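Local coordinates for protein putative rubredoxin reductase (Rhodopseudomonas palustris, PDB 3FG2) that probably passes electrons from NAD(P)H through its bound FAD to a ferredoxin that serves the cytochrome P450 CYP199A2, at residues G107-M112 with I240-I245; V123-T128 with V233-G238; G256-Q261 with C276-S281. All coordinates share one frame; numbering follows the deposited sequence.

Interaction 1. Residues G107-M112 with I240-I245. With FAD (flavin-adenine dinucleotide), chain B.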
loop_
_atom_site.group_PDB
_atom_site.type_symbol
_atom_site.label_atom_id
_atom_site.label_comp_id
_atom_site.label_asym_id
_atom_site.label_seq_id
_atom_site.Cartn_x
_atom_site.Cartn_y
_atom_site.Cartn_z
ATOM N N GLY A 107 4.251 -7.731 5.790
ATOM C CA GLY A 107 4.217 -6.579 4.912
ATOM C C GLY A 107 5.512 -6.362 4.147
ATOM O O GLY A 107 6.221 -7.316 3.810
ATOM N N ALA A 108 5.812 -5.095 3.877
ATOM C CA ALA A 108 7.016 -4.715 3.147
ATOM C C ALA A 108 7.659 -3.482 3.784
ATOM O O ALA A 108 6.979 -2.693 4.438
ATOM C CB ALA A 108 6.669 -4.438 1.696
ATOM N N ARG A 109 8.968 -3.328 3.583
ATOM C CA ARG A 109 9.718 -2.209 4.148
ATOM C C ARG A 109 10.217 -1.224 3.097
ATOM O O ARG A 109 10.186 -1.505 1.899
ATOM C CB ARG A 109 10.917 -2.738 4.937
ATOM C CG ARG A 109 11.925 -3.559 4.110
ATOM C CD ARG A 109 13.095 -4.022 4.985
ATOM N NE ARG A 109 14.069 -4.839 4.259
ATOM C CZ ARG A 109 13.849 -6.083 3.834
ATOM N NH1 ARG A 109 12.682 -6.671 4.062
ATOM N NH2 ARG A 109 14.798 -6.742 3.180
ATOM N N ASN A 110 10.680 -0.064 3.555
ATOM C CA ASN A 110 11.215 0.960 2.661
ATOM C C ASN A 110 12.434 0.436 1.918
ATOM O O ASN A 110 13.223 -0.327 2.468
ATOM C CB ASN A 110 11.673 2.197 3.448
ATOM C CG ASN A 110 10.526 2.986 4.041
ATOM O OD1 ASN A 110 9.662 3.482 3.319
ATOM N ND2 ASN A 110 10.522 3.121 5.363
ATOM N N ARG A 111 12.591 0.846 0.666
ATOM C CA ARG A 111 13.768 0.468 -0.107
ATOM C C ARG A 111 14.692 1.679 0.049
ATOM O O ARG A 111 14.349 2.778 -0.371
ATOM C CB ARG A 111 13.412 0.277 -1.575
ATOM C CG ARG A 111 14.587 -0.122 -2.435
ATOM C CD ARG A 111 14.265 0.114 -3.887
ATOM N NE ARG A 111 15.326 -0.355 -4.766
ATOM C CZ ARG A 111 15.470 0.045 -6.025
ATOM N NH1 ARG A 111 14.618 0.928 -6.542
ATOM N NH2 ARG A 111 16.456 -0.446 -6.770
ATOM N N MET A 112 15.845 1.486 0.671
ATOM C CA MET A 112 16.768 2.592 0.907
ATOM C C MET A 112 17.289 3.286 -0.345
ATOM O O MET A 112 17.625 2.642 -1.342
ATOM C CB MET A 112 17.955 2.107 1.742
ATOM C CG MET A 112 17.592 1.599 3.135
ATOM S SD MET A 112 17.063 2.895 4.268
ATOM C CE MET A 112 15.293 2.707 4.193
ATOM N N ILE A 240 10.292 -3.192 -0.315
ATOM C CA ILE A 240 10.883 -4.511 -0.434
ATOM C C ILE A 240 10.034 -5.424 0.429
ATOM O O ILE A 240 9.974 -5.257 1.649
ATOM C CB ILE A 240 12.312 -4.570 0.123
ATOM C CG1 ILE A 240 13.231 -3.625 -0.647
ATOM C CG2 ILE A 240 12.834 -6.001 0.034
ATOM C CD1 ILE A 240 14.637 -3.577 -0.067
ATOM N N PRO A 241 9.345 -6.392 -0.190
ATOM C CA PRO A 241 8.516 -7.302 0.613
ATOM C C PRO A 241 9.402 -7.999 1.648
ATOM O O PRO A 241 10.503 -8.435 1.327
ATOM C CB PRO A 241 7.965 -8.278 -0.431
ATOM C CG PRO A 241 7.900 -7.445 -1.679
ATOM C CD PRO A 241 9.210 -6.675 -1.629
ATOM N N ASN A 242 8.931 -8.093 2.885
ATOM C CA ASN A 242 9.717 -8.743 3.929
ATOM C C ASN A 242 9.599 -10.261 3.820
ATOM O O ASN A 242 8.727 -10.873 4.435
ATOM C CB ASN A 242 9.254 -8.268 5.311
ATOM C CG ASN A 242 9.428 -6.767 5.502
ATOM O OD1 ASN A 242 10.529 -6.229 5.351
ATOM N ND2 ASN A 242 8.337 -6.084 5.833
ATOM N N VAL A 243 10.492 -10.864 3.041
ATOM C CA VAL A 243 10.483 -12.307 2.826
ATOM C C VAL A 243 11.685 -13.021 3.434
ATOM O O VAL A 243 11.675 -14.243 3.572
ATOM C CB VAL A 243 10.483 -12.643 1.322
ATOM C CG1 VAL A 243 9.377 -11.881 0.607
ATOM C CG2 VAL A 243 11.831 -12.303 0.724
ATOM N N GLU A 244 12.719 -12.260 3.782
ATOM C CA GLU A 244 13.954 -12.819 4.330
ATOM C C GLU A 244 13.796 -14.011 5.279
ATOM O O GLU A 244 14.249 -15.116 4.972
ATOM C CB GLU A 244 14.766 -11.720 5.021
ATOM C CG GLU A 244 15.407 -10.710 4.071
ATOM C CD GLU A 244 14.398 -9.960 3.203
ATOM O OE1 GLU A 244 13.305 -9.613 3.705
ATOM O OE2 GLU A 244 14.708 -9.701 2.019
ATOM N N ILE A 245 13.162 -13.790 6.426
ATOM C CA ILE A 245 12.968 -14.855 7.402
ATOM C C ILE A 245 12.331 -16.115 6.811
ATOM O O ILE A 245 12.784 -17.225 7.078
ATOM C CB ILE A 245 12.124 -14.358 8.582
ATOM C CG1 ILE A 245 12.882 -13.244 9.311
ATOM C CG2 ILE A 245 11.821 -15.508 9.532
ATOM C CD1 ILE A 245 12.090 -12.552 10.398
HETATM P PA FAD B . 1.546 -3.618 6.947
HETATM O O1A FAD B . 2.772 -2.936 6.458
HETATM O O2A FAD B . 0.447 -2.913 7.307
HETATM O O5B FAD B . 2.073 -4.177 8.279
HETATM C C5B FAD B . 3.238 -5.050 8.411
HETATM C C4B FAD B . 3.524 -5.074 9.929
HETATM O O4B FAD B . 4.371 -6.257 10.190
HETATM C C3B FAD B . 4.313 -3.871 10.478
HETATM O O3B FAD B . 3.817 -3.281 11.639
HETATM C C2B FAD B . 5.710 -4.420 10.540
HETATM O O2B FAD B . 6.559 -3.694 11.375
HETATM C C1B FAD B . 5.445 -5.796 11.074
HETATM N N9A FAD B . 6.488 -6.807 10.881
HETATM C C8A FAD B . 7.316 -6.946 9.797
HETATM N N7A FAD B . 8.166 -7.958 9.921
HETATM C C5A FAD B . 7.888 -8.509 11.138
HETATM C C6A FAD B . 8.482 -9.656 11.861
HETATM N N6A FAD B . 9.466 -10.394 11.401
HETATM N N1A FAD B . 7.921 -9.916 13.095
HETATM C C2A FAD B . 6.889 -9.170 13.615
HETATM N N3A FAD B . 6.293 -8.109 13.022
HETATM C C4A FAD B . 6.827 -7.815 11.780
HETATM N N1 FAD B . -3.613 1.292 0.585
HETATM C C2 FAD B . -4.818 1.637 0.132
HETATM O O2 FAD B . -5.552 0.832 -0.358
HETATM N N3 FAD B . -5.303 2.983 0.211
HETATM C C4 FAD B . -4.541 3.995 0.769
HETATM O O4 FAD B . -4.989 5.126 0.823
HETATM C C4X FAD B . -3.221 3.629 1.272
HETATM N N5 FAD B . -2.432 4.575 1.838
HETATM C C5X FAD B . -1.190 4.194 2.314
HETATM C C6 FAD B . -0.381 5.198 2.917
HETATM C C7 FAD B . 0.869 4.913 3.427
HETATM C C7M FAD B . 1.690 6.019 4.060
HETATM C C8 FAD B . 1.391 3.543 3.351
HETATM C C8M FAD B . 2.750 3.157 3.892
HETATM C C9 FAD B . 0.601 2.540 2.751
HETATM C C9A FAD B . -0.681 2.851 2.237
HETATM N N10 FAD B . -1.558 1.864 1.619
HETATM C C10 FAD B . -2.791 2.221 1.151
HETATM C "C1'" FAD B . -1.056 0.469 1.537
HETATM C "C2'" FAD B . -1.505 -0.345 2.789
HETATM O "O2'" FAD B . -1.068 0.341 3.941
HETATM C "C3'" FAD B . -0.886 -1.724 2.694
HETATM O "O3'" FAD B . -1.374 -2.387 1.532
HETATM C "C4'" FAD B . -1.241 -2.535 3.928
HETATM O "O4'" FAD B . -0.759 -1.873 5.127
HETATM C "C5'" FAD B . -0.604 -3.898 3.806
HETATM O "O5'" FAD B . -0.958 -4.693 5.122
HETATM P P FAD B . 0.041 -5.662 5.689
HETATM O O1P FAD B . -0.722 -6.217 6.925
HETATM O O2P FAD B . 0.481 -6.627 4.784
HETATM O O3P FAD B . 1.244 -4.951 6.134
#
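Arg109 NH1 is gripped by two oxygens of the facing segment, Asn242 OD1 at a short 2.5 Å and Glu244 OE1 at 3.0 Å. The grip decorates a two-stranded antiparallel ribbon, 108-110 with 239-241, the chain's outward and return passage between two dinucleotide-binding folds, as in flavoprotein reductases of this family. Ile240 and Arg109 form its hydrogen-bonded pair, with Ile240 N 2.8 Å from Arg109 O, and Asn242 N to Gly107 O continues the bonding beyond the strand. At the non-hydrogen-bonded pair, Ala108 CB rests 3.6 Å from Pro241 CA.

Arg109 CG sits between the backbone N and the carbonyl carbon (chi1 60°), and from there the chain runs extended to NE, which carries the guanidinium to the helix start at Glu244. Both terminal nitrogens meet that carboxylate in an end-on salt bridge, NH2 reaching OE2 at 3.2 Å. The two planes stand 85° apart, and the carboxylate oxygens are approached from above their plane. The Asn242 amide, by contrast, is nearly coplanar with the guanidinium, 16° away, and Ile240 CG2 covers one guanidinium face near its rim. With a leucine here, Asn242 OD1 would probably lose its short bond and Glu244 its opposite charge, leaving the carboxylate with little but its weak bond from Val243 N to hold it.

Asn242 ND2 also bonds to Thr106 O, tying the turn back to the chain just before Gly107. Gly107 lies at the FAD pyrophosphate, where a side chain would collide: its CA is 3.6 Å from FAD O3P.

Interaction 2. Residues V123-T128 with V233-G238. With FAD (flavin-adenine dinucleotide), chain B.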
loop_
_atom_site.group_PDB
_atom_site.type_symbol
_atom_site.label_atom_id
_atom_site.label_comp_id
_atom_site.label_asym_id
_atom_site.label_seq_id
_atom_site.Cartn_x
_atom_site.Cartn_y
_atom_site.Cartn_z
ATOM N N VAL A 123 16.956 13.195 5.409
ATOM C CA VAL A 123 16.493 12.379 4.290
ATOM C C VAL A 123 15.549 11.375 4.961
ATOM O O VAL A 123 15.984 10.369 5.535
ATOM C CB VAL A 123 17.659 11.651 3.589
ATOM C CG1 VAL A 123 17.121 10.733 2.512
ATOM C CG2 VAL A 123 18.608 12.670 2.964
ATOM N N LEU A 124 14.255 11.668 4.886
ATOM C CA LEU A 124 13.234 10.859 5.537
ATOM C C LEU A 124 12.364 9.987 4.646
ATOM O O LEU A 124 12.170 10.265 3.455
ATOM C CB LEU A 124 12.323 11.783 6.343
ATOM C CG LEU A 124 13.055 12.783 7.242
ATOM C CD1 LEU A 124 12.059 13.766 7.852
ATOM C CD2 LEU A 124 13.807 12.020 8.324
ATOM N N TYR A 125 11.823 8.936 5.254
ATOM C CA TYR A 125 10.931 8.016 4.567
ATOM C C TYR A 125 9.530 8.246 5.131
ATOM O O TYR A 125 9.377 8.985 6.104
ATOM C CB TYR A 125 11.400 6.575 4.776
ATOM C CG TYR A 125 12.740 6.324 4.114
ATOM C CD1 TYR A 125 13.940 6.704 4.731
ATOM C CD2 TYR A 125 12.807 5.780 2.834
ATOM C CE1 TYR A 125 15.162 6.551 4.086
ATOM C CE2 TYR A 125 14.018 5.623 2.185
ATOM C CZ TYR A 125 15.190 6.012 2.807
ATOM O OH TYR A 125 16.379 5.881 2.117
ATOM N N LEU A 126 8.516 7.636 4.516
ATOM C CA LEU A 126 7.133 7.816 4.958
ATOM C C LEU A 126 6.276 6.559 4.791
ATOM O O LEU A 126 5.560 6.417 3.796
ATOM C CB LEU A 126 6.496 8.983 4.186
ATOM C CG LEU A 126 5.040 9.363 4.505
ATOM C CD1 LEU A 126 4.891 9.602 6.002
ATOM C CD2 LEU A 126 4.640 10.613 3.726
ATOM N N ARG A 127 6.348 5.652 5.765
ATOM C CA ARG A 127 5.572 4.418 5.724
ATOM C C ARG A 127 5.065 3.950 7.087
ATOM O O ARG A 127 4.054 3.242 7.170
ATOM C CB ARG A 127 6.388 3.295 5.078
ATOM C CG ARG A 127 6.562 3.447 3.576
ATOM C CD ARG A 127 7.313 2.263 2.992
ATOM N NE ARG A 127 6.684 0.989 3.325
ATOM C CZ ARG A 127 5.539 0.563 2.803
ATOM N NH1 ARG A 127 4.887 1.307 1.914
ATOM N NH2 ARG A 127 5.052 -0.614 3.175
ATOM N N THR A 128 5.767 4.333 8.152
ATOM C CA THR A 128 5.379 3.941 9.504
ATOM C C THR A 128 4.842 5.142 10.288
ATOM O O THR A 128 5.089 6.291 9.913
ATOM C CB THR A 128 6.577 3.362 10.263
ATOM O OG1 THR A 128 7.543 4.397 10.490
ATOM C CG2 THR A 128 7.218 2.242 9.452
ATOM N N VAL A 233 14.446 16.157 2.328
ATOM C CA VAL A 233 14.209 15.166 1.286
ATOM C C VAL A 233 13.303 14.047 1.791
ATOM O O VAL A 233 13.510 13.500 2.880
ATOM C CB VAL A 233 15.531 14.516 0.796
ATOM C CG1 VAL A 233 15.234 13.495 -0.318
ATOM C CG2 VAL A 233 16.491 15.590 0.296
ATOM N N VAL A 234 12.291 13.718 0.997
ATOM C CA VAL A 234 11.375 12.635 1.332
ATOM C C VAL A 234 11.494 11.640 0.182
ATOM O O VAL A 234 11.259 11.984 -0.976
ATOM C CB VAL A 234 9.922 13.146 1.448
ATOM C CG1 VAL A 234 8.976 11.982 1.700
ATOM C CG2 VAL A 234 9.823 14.157 2.587
ATOM N N VAL A 235 11.886 10.410 0.485
ATOM C CA VAL A 235 12.046 9.435 -0.581
ATOM C C VAL A 235 11.040 8.302 -0.536
ATOM O O VAL A 235 10.750 7.733 0.520
ATOM C CB VAL A 235 13.497 8.849 -0.621
ATOM C CG1 VAL A 235 14.368 9.523 0.420
ATOM C CG2 VAL A 235 13.479 7.347 -0.426
ATOM N N GLY A 236 10.502 8.003 -1.711
ATOM C CA GLY A 236 9.533 6.941 -1.858
ATOM C C GLY A 236 9.815 6.257 -3.175
ATOM O O GLY A 236 9.026 6.353 -4.118
ATOM N N VAL A 237 10.960 5.584 -3.246
ATOM C CA VAL A 237 11.347 4.884 -4.463
ATOM C C VAL A 237 11.088 3.391 -4.375
ATOM O O VAL A 237 11.913 2.586 -4.809
ATOM C CB VAL A 237 12.837 5.095 -4.793
ATOM C CG1 VAL A 237 13.094 6.565 -5.086
ATOM C CG2 VAL A 237 13.704 4.595 -3.643
ATOM N N GLY A 238 9.949 3.015 -3.807
ATOM C CA GLY A 238 9.630 1.604 -3.715
ATOM C C GLY A 238 9.869 0.934 -2.377
ATOM O O GLY A 238 10.523 1.476 -1.484
HETATM P PA FAD B . 1.546 -3.618 6.947
HETATM O O1A FAD B . 2.772 -2.936 6.458
HETATM O O2A FAD B . 0.447 -2.913 7.307
HETATM O O5B FAD B . 2.073 -4.177 8.279
HETATM C C5B FAD B . 3.238 -5.050 8.411
HETATM C C4B FAD B . 3.524 -5.074 9.929
HETATM O O4B FAD B . 4.371 -6.257 10.190
HETATM C C3B FAD B . 4.313 -3.871 10.478
HETATM O O3B FAD B . 3.817 -3.281 11.639
HETATM C C2B FAD B . 5.710 -4.420 10.540
HETATM O O2B FAD B . 6.559 -3.694 11.375
HETATM C C1B FAD B . 5.445 -5.796 11.074
HETATM N N9A FAD B . 6.488 -6.807 10.881
HETATM C C8A FAD B . 7.316 -6.946 9.797
HETATM N N7A FAD B . 8.166 -7.958 9.921
HETATM C C5A FAD B . 7.888 -8.509 11.138
HETATM C C6A FAD B . 8.482 -9.656 11.861
HETATM N N6A FAD B . 9.466 -10.394 11.401
HETATM N N1A FAD B . 7.921 -9.916 13.095
HETATM C C2A FAD B . 6.889 -9.170 13.615
HETATM N N3A FAD B . 6.293 -8.109 13.022
HETATM C C4A FAD B . 6.827 -7.815 11.780
HETATM N N1 FAD B . -3.613 1.292 0.585
HETATM C C2 FAD B . -4.818 1.637 0.132
HETATM O O2 FAD B . -5.552 0.832 -0.358
HETATM N N3 FAD B . -5.303 2.983 0.211
HETATM C C4 FAD B . -4.541 3.995 0.769
HETATM O O4 FAD B . -4.989 5.126 0.823
HETATM C C4X FAD B . -3.221 3.629 1.272
HETATM N N5 FAD B . -2.432 4.575 1.838
HETATM C C5X FAD B . -1.190 4.194 2.314
HETATM C C6 FAD B . -0.381 5.198 2.917
HETATM C C7 FAD B . 0.869 4.913 3.427
HETATM C C7M FAD B . 1.690 6.019 4.060
HETATM C C8 FAD B . 1.391 3.543 3.351
HETATM C C8M FAD B . 2.750 3.157 3.892
HETATM C C9 FAD B . 0.601 2.540 2.751
HETATM C C9A FAD B . -0.681 2.851 2.237
HETATM N N10 FAD B . -1.558 1.864 1.619
HETATM C C10 FAD B . -2.791 2.221 1.151
HETATM C "C1'" FAD B . -1.056 0.469 1.537
HETATM C "C2'" FAD B . -1.505 -0.345 2.789
HETATM O "O2'" FAD B . -1.068 0.341 3.941
HETATM C "C3'" FAD B . -0.886 -1.724 2.694
HETATM O "O3'" FAD B . -1.374 -2.387 1.532
HETATM C "C4'" FAD B . -1.241 -2.535 3.928
HETATM O "O4'" FAD B . -0.759 -1.873 5.127
HETATM C "C5'" FAD B . -0.604 -3.898 3.806
HETATM O "O5'" FAD B . -0.958 -4.693 5.122
HETATM P P FAD B . 0.041 -5.662 5.689
HETATM O O1P FAD B . -0.722 -6.217 6.925
HETATM O O2P FAD B . 0.481 -6.627 4.784
HETATM O O3P FAD B . 1.244 -4.951 6.134
HETATM O O HOH W 1 8.999 6.179 2.289
#
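Val123 and Val233 lie side by side with their side chains pointing the same way, Val123 CG2 standing 4.2 Å from Val233 CB. They are neighbours in a parallel pair at the edge of a five-stranded parallel sheet, whose glycine-rich strand-turn-helix after strand 144-148 is consistent with an NAD-binding Rossmann-type domain. Val217 of strand 216-222 packs on both valines. Farther along, Val123 and Val235 cross obliquely, CG1 of Val123 meeting CG1 of Val235. Leu124 and Val234 turn to the other face, where helices 129-138 and 152-163 cover them: Leu124 touches Leu135 and Val234 touches Phe157.

The backbone zips up between these side chains, with Leu124 N 2.8 Å from Val233 O and Val235 N 3.0 Å from Leu124 O.

Tyr125 leans its ring over Val235 at a slant, with Val235 CG1 above one face toward the rim. The side chain of Val235 is modelled almost eclipsed, and its CG2 is implausibly close to the ring, so the detailed fit is doubtful. The phenol OH has its bond beyond the pair, to Leu113 N. Beyond the two main-chain bonds a water spans the segments: it accepts from Leu126 N at 2.7 Å and lies 2.9 Å from Val235 O, to which it can donate.

Arg127 then bends at chi3 (55°), which folds its guanidinium back over the FAD methyl C8M; NH1 is 3.4 Å from that carbon, while NH2 bonds to Ala108 O. Between the two segments themselves no charged side chain takes part: direct main-chain bonds, a bridging water and apolar packing join them, so the pairing probably depends little on pH or ionic strength.

Interaction 3. Residues G256-Q261 with C276-S281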
loop_
_atom_site.group_PDB
_atom_site.type_symbol
_atom_site.label_atom_id
_atom_site.label_comp_id
_atom_site.label_asym_id
_atom_site.label_seq_id
_atom_site.Cartn_x
_atom_site.Cartn_y
_atom_site.Cartn_z
ATOM N N GLY A 256 8.169 -11.419 -2.975
ATOM C CA GLY A 256 7.122 -11.715 -2.018
ATOM C C GLY A 256 7.232 -13.176 -1.610
ATOM O O GLY A 256 8.000 -13.933 -2.211
ATOM N N ILE A 257 6.491 -13.571 -0.577
ATOM C CA ILE A 257 6.502 -14.958 -0.113
ATOM C C ILE A 257 5.500 -15.724 -0.975
ATOM O O ILE A 257 4.310 -15.416 -0.978
ATOM C CB ILE A 257 6.075 -15.057 1.369
ATOM C CG1 ILE A 257 6.890 -14.076 2.210
ATOM C CG2 ILE A 257 6.279 -16.486 1.884
ATOM C CD1 ILE A 257 6.512 -14.066 3.682
ATOM N N ILE A 258 5.983 -16.725 -1.703
ATOM C CA ILE A 258 5.125 -17.499 -2.592
ATOM C C ILE A 258 4.085 -18.368 -1.893
ATOM O O ILE A 258 4.392 -19.099 -0.951
ATOM C CB ILE A 258 5.972 -18.374 -3.547
ATOM C CG1 ILE A 258 6.766 -17.470 -4.499
ATOM C CG2 ILE A 258 5.073 -19.299 -4.357
ATOM C CD1 ILE A 258 7.809 -18.205 -5.330
ATOM N N VAL A 259 2.847 -18.261 -2.376
ATOM C CA VAL A 259 1.713 -19.010 -1.842
ATOM C C VAL A 259 0.772 -19.405 -2.990
ATOM O O VAL A 259 0.765 -18.760 -4.037
ATOM C CB VAL A 259 0.932 -18.164 -0.792
ATOM C CG1 VAL A 259 1.832 -17.832 0.391
ATOM C CG2 VAL A 259 0.418 -16.884 -1.429
ATOM N N ASP A 260 -0.009 -20.469 -2.797
ATOM C CA ASP A 260 -0.936 -20.922 -3.836
ATOM C C ASP A 260 -2.285 -20.200 -3.780
ATOM O O ASP A 260 -2.417 -19.182 -3.108
ATOM C CB ASP A 260 -1.158 -22.442 -3.749
ATOM C CG ASP A 260 -1.730 -22.888 -2.410
ATOM O OD1 ASP A 260 -2.288 -22.045 -1.667
ATOM O OD2 ASP A 260 -1.628 -24.101 -2.108
ATOM N N GLN A 261 -3.279 -20.729 -4.490
ATOM C CA GLN A 261 -4.611 -20.125 -4.527
ATOM C C GLN A 261 -5.222 -19.903 -3.149
ATOM O O GLN A 261 -6.027 -18.994 -2.957
ATOM C CB GLN A 261 -5.565 -20.995 -5.343
ATOM C CG GLN A 261 -5.206 -21.112 -6.805
ATOM C CD GLN A 261 -6.098 -22.092 -7.553
ATOM O OE1 GLN A 261 -5.946 -22.281 -8.762
ATOM N NE2 GLN A 261 -7.029 -22.720 -6.838
ATOM N N CYS A 276 3.241 -8.809 1.825
ATOM C CA CYS A 276 4.350 -9.758 1.746
ATOM C C CYS A 276 4.087 -10.985 0.891
ATOM O O CYS A 276 5.021 -11.722 0.557
ATOM C CB CYS A 276 4.757 -10.220 3.153
ATOM S SG CYS A 276 3.706 -11.530 3.885
ATOM N N ALA A 277 2.829 -11.197 0.517
ATOM C CA ALA A 277 2.462 -12.380 -0.258
ATOM C C ALA A 277 2.410 -12.274 -1.786
ATOM O O ALA A 277 1.821 -11.344 -2.343
ATOM C CB ALA A 277 1.129 -12.924 0.265
ATOM N N LEU A 278 3.028 -13.257 -2.444
ATOM C CA LEU A 278 3.065 -13.361 -3.905
ATOM C C LEU A 278 2.171 -14.575 -4.193
ATOM O O LEU A 278 2.648 -15.707 -4.324
ATOM C CB LEU A 278 4.495 -13.640 -4.381
ATOM C CG LEU A 278 4.869 -13.288 -5.825
ATOM C CD1 LEU A 278 6.239 -13.887 -6.137
ATOM C CD2 LEU A 278 3.820 -13.810 -6.807
ATOM N N PHE A 279 0.872 -14.322 -4.287
ATOM C CA PHE A 279 -0.117 -15.370 -4.486
ATOM C C PHE A 279 -0.509 -15.728 -5.912
ATOM O O PHE A 279 -0.313 -14.962 -6.857
ATOM C CB PHE A 279 -1.384 -14.999 -3.723
ATOM C CG PHE A 279 -2.095 -13.806 -4.289
ATOM C CD1 PHE A 279 -3.214 -13.968 -5.101
ATOM C CD2 PHE A 279 -1.630 -12.517 -4.030
ATOM C CE1 PHE A 279 -3.866 -12.854 -5.650
ATOM C CE2 PHE A 279 -2.266 -11.402 -4.570
ATOM C CZ PHE A 279 -3.389 -11.566 -5.380
ATOM N N GLU A 280 -1.094 -16.911 -6.038
ATOM C CA GLU A 280 -1.568 -17.419 -7.310
ATOM C C GLU A 280 -2.998 -16.908 -7.459
ATOM O O GLU A 280 -3.830 -17.153 -6.592
ATOM C CB GLU A 280 -1.543 -18.949 -7.281
ATOM C CG GLU A 280 -2.054 -19.608 -8.552
ATOM C CD GLU A 280 -2.078 -21.127 -8.462
ATOM O OE1 GLU A 280 -2.578 -21.762 -9.418
ATOM O OE2 GLU A 280 -1.600 -21.686 -7.444
ATOM N N SER A 281 -3.277 -16.195 -8.547
ATOM C CA SER A 281 -4.613 -15.643 -8.796
ATOM C C SER A 281 -5.433 -16.401 -9.850
ATOM O O SER A 281 -5.159 -16.301 -11.051
ATOM C CB SER A 281 -4.493 -14.174 -9.223
ATOM O OG SER A 281 -5.748 -13.648 -9.630
#
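The parallel pair of a small three-stranded mixed sheet, edge strand 257-259 on central strand 277-281, with 286-288 completing it, brings Ile257 beside Ala277 and Ile258 beside Leu278. Ile257 N bonds to Cys276 O at 2.6 Å, and Ile257 O receives Leu278 N at 2.9 Å. Val259 N follows to Leu278 O at 3.2 Å, but the last bond, Glu280 N to Val259 O, is weak.

Ile258 and Leu278 point the same way, Ile258 CG1 lying 4.0 Å from Leu278 CD1. Gly256 has little space beside Leu278 CB, and its backbone angles also suit a residue without a side chain.

Within the Rossmann-type FAD domain, strand 277-281 runs out from the cofactor site: Asp275, just before Cys276, hydrogen-bonds FAD. The opposite face of the pair carries Ile257, whose CD1 rests 3.8 Å from Cys276 SG, and Val259, whose CG2 presses on Phe279 CB at 3.5 Å. Phe279 CG stands between its own N and carbonyl carbon (chi1 68°), which swings the ring away from Val259 to an edge-to-face contact with Tyr314 and against helix 293-306.

At the far end Glu280 stretches out fully and packs across Gln261, Glu280 CD 3.5 Å from Gln261 CG. Their flat ends are turned 59° apart, and the two OE1 atoms, both acceptors, make no bond.

Interactions 1 and 2 are nested: 107-112 leads out of the FAD domain into 123-128, and 233-238 leads back into 240-245, so interaction 2 sits inside the loop that interaction 1 closes. Their centres are about 14 Å apart, and they join through Arg111 N to Gly238 O and through Met112 packing on Tyr125. Interaction 3 follows later in the chain, its centre about 15 Å from that of interaction 1, which it touches through Val243 on Gly256, and about 26 Å from that of interaction 2. Interaction 1 thus forms the passage between the probable NAD-binding sheet of interaction 2 and the FAD domain of interaction 3, with the cofactor touching interactions 1 and 2.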